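Local coordinates for protein pectate lyase 47 (Bacillus sp. TS-47, PDB 1VBL) that cleaves pectate by eliminative lyase chemistry, as a calcium-binding, thermostable member of polysaccharide lyase family 1, at residues I358-P362 with N363-Y367. Numbering follows the deposited sequence.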
loop_
_atom_site.group_PDB
_atom_site.type_symbol
_atom_site.label_atom_id
_atom_site.label_comp_id
_atom_site.label_asym_id
_atom_site.label_seq_id
_atom_site.Cartn_x
_atom_site.Cartn_y
_atom_site.Cartn_z
ATOM N N ILE A 358 8.399 -19.681 -8.998
ATOM C CA ILE A 358 7.652 -20.561 -9.876
ATOM C C ILE A 358 6.690 -19.706 -10.680
ATOM O O ILE A 358 6.092 -18.770 -10.153
ATOM C CB ILE A 358 6.807 -21.602 -9.109
ATOM C CG1 ILE A 358 7.714 -22.637 -8.444
ATOM C CG2 ILE A 358 5.830 -22.291 -10.077
ATOM C CD1 ILE A 358 6.939 -23.717 -7.681
ATOM N N VAL A 359 6.562 -20.014 -11.964
ATOM C CA VAL A 359 5.617 -19.304 -12.809
ATOM C C VAL A 359 4.678 -20.385 -13.326
ATOM O O VAL A 359 5.119 -21.441 -13.786
ATOM C CB VAL A 359 6.304 -18.566 -13.990
ATOM C CG1 VAL A 359 6.957 -19.558 -14.944
ATOM C CG2 VAL A 359 5.277 -17.718 -14.720
ATOM N N ASP A 360 3.380 -20.129 -13.206
ATOM C CA ASP A 360 2.355 -21.073 -13.633
ATOM C C ASP A 360 1.592 -20.430 -14.783
ATOM O O ASP A 360 0.740 -19.567 -14.562
ATOM C CB ASP A 360 1.405 -21.350 -12.464
ATOM C CG ASP A 360 0.486 -22.528 -12.714
ATOM O OD1 ASP A 360 0.053 -22.730 -13.867
ATOM O OD2 ASP A 360 0.181 -23.246 -11.738
ATOM N N LEU A 361 1.906 -20.848 -16.006
ATOM C CA LEU A 361 1.268 -20.307 -17.201
ATOM C C LEU A 361 0.485 -21.375 -17.966
ATOM O O LEU A 361 0.628 -22.570 -17.708
ATOM C CB LEU A 361 2.328 -19.714 -18.131
ATOM C CG LEU A 361 3.331 -18.733 -17.519
ATOM C CD1 LEU A 361 4.299 -18.266 -18.601
ATOM C CD2 LEU A 361 2.599 -17.551 -16.911
ATOM N N PRO A 362 -0.354 -20.955 -18.923
ATOM C CA PRO A 362 -1.100 -21.976 -19.659
ATOM C C PRO A 362 -0.189 -22.926 -20.434
ATOM O O PRO A 362 -0.566 -24.063 -20.706
ATOM C CB PRO A 362 -2.035 -21.160 -20.561
ATOM C CG PRO A 362 -1.427 -19.783 -20.603
ATOM C CD PRO A 362 -0.847 -19.601 -19.230
ATOM N N ASN A 363 1.018 -22.467 -20.759
ATOM C CA ASN A 363 1.965 -23.286 -21.502
ATOM C C ASN A 363 2.855 -24.089 -20.565
ATOM O O ASN A 363 3.831 -24.702 -21.001
ATOM C CB ASN A 363 2.826 -22.408 -22.419
ATOM C CG ASN A 363 4.036 -21.819 -21.711
ATOM O OD1 ASN A 363 3.970 -21.445 -20.542
ATOM N ND2 ASN A 363 5.148 -21.722 -22.431
ATOM N N GLY A 364 2.525 -24.079 -19.276
ATOM C CA GLY A 364 3.318 -24.835 -18.326
ATOM C C GLY A 364 3.616 -24.171 -16.993
ATOM O O GLY A 364 3.552 -22.950 -16.841
ATOM N N ARG A 365 3.961 -25.008 -16.024
ATOM C CA ARG A 365 4.286 -24.572 -14.677
ATOM C C ARG A 365 5.712 -25.024 -14.372
ATOM O O ARG A 365 6.042 -26.194 -14.554
ATOM C CB ARG A 365 3.305 -25.216 -13.701
ATOM C CG ARG A 365 3.676 -25.125 -12.243
ATOM C CD ARG A 365 2.782 -26.047 -11.435
ATOM N NE ARG A 365 3.207 -26.144 -10.045
ATOM C CZ ARG A 365 2.858 -27.131 -9.226
ATOM N NH1 ARG A 365 2.076 -28.113 -9.660
ATOM N NH2 ARG A 365 3.296 -27.138 -7.976
ATOM N N ARG A 366 6.561 -24.106 -13.919
ATOM C CA ARG A 366 7.936 -24.480 -13.612
ATOM C C ARG A 366 8.703 -23.413 -12.861
ATOM O O ARG A 366 8.271 -22.268 -12.772
ATOM C CB ARG A 366 8.701 -24.796 -14.899
ATOM C CG ARG A 366 9.098 -23.571 -15.719
ATOM C CD ARG A 366 7.904 -22.899 -16.370
ATOM N NE ARG A 366 8.317 -21.882 -17.334
ATOM C CZ ARG A 366 7.496 -21.280 -18.188
ATOM N NH1 ARG A 366 6.206 -21.589 -18.203
ATOM N NH2 ARG A 366 7.966 -20.371 -19.034
ATOM N N TYR A 367 9.847 -23.809 -12.312
ATOM C CA TYR A 367 10.712 -22.872 -11.618
ATOM C C TYR A 367 11.331 -22.022 -12.709
ATOM O O TYR A 367 11.599 -22.510 -13.813
ATOM C CB TYR A 367 11.817 -23.599 -10.853
ATOM C CG TYR A 367 11.367 -24.152 -9.524
ATOM C CD1 TYR A 367 10.996 -25.488 -9.388
ATOM C CD2 TYR A 367 11.284 -23.325 -8.405
ATOM C CE1 TYR A 367 10.549 -25.989 -8.159
ATOM C CE2 TYR A 367 10.841 -23.811 -7.180
ATOM C CZ TYR A 367 10.476 -25.141 -7.062
ATOM O OH TYR A 367 10.037 -25.613 -5.846
#
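Arg366 reaches back over Val359 and past Leu361 toward the turn of a tight antiparallel hairpin. Starting from its CB, CG sits between the backbone N and the carbonyl carbon (chi1 75°), and a bend at chi2 (-70°) turns the chain back along the strand. CD then rests on Val359 CG1, and the same methyl lies over one face of the guanidinium, with Arg366 NE 3.6 Å from Val359 CG1. At the tip, Arg366 NH1 passes Leu361 CD1 at 3.9 Å and donates to Asn363 OD1 at 3.2 Å, from somewhat outside the amide plane; a weak bond also runs from NH1 to Gly364 O. Asn363 OD1 in turn packs against Leu361 CB.

Beneath this, Val359 and Arg366 exchange two nearly straight backbone bonds, with Val359 N to Arg366 O at 2.9 Å. Leu361 and Gly364 exchange two more, closing a type I turn through Pro362 and Asn363. Gly364 has a positive phi (139°), a conformation that suits a residue lacking a side chain.

On the other face, Ile358 CG1 makes a CH-pi contact over the Tyr367 ring, 3.8 Å from its centroid. Beside it, Asp360 lies against the aliphatic part of Arg365, but its OD2 is hydrogen-bonded to Tyr329 on strand 322-332, the neighbouring parallel strand of the beta-helix.

Far from the calcium site, strand 364-367 thus folds back on strand 351-361, and the Arg366 charge is probably eased by the partial negative charge of Asn363 OD1 and, more weakly, of Gly364 O, while its flat face covers buried Val359.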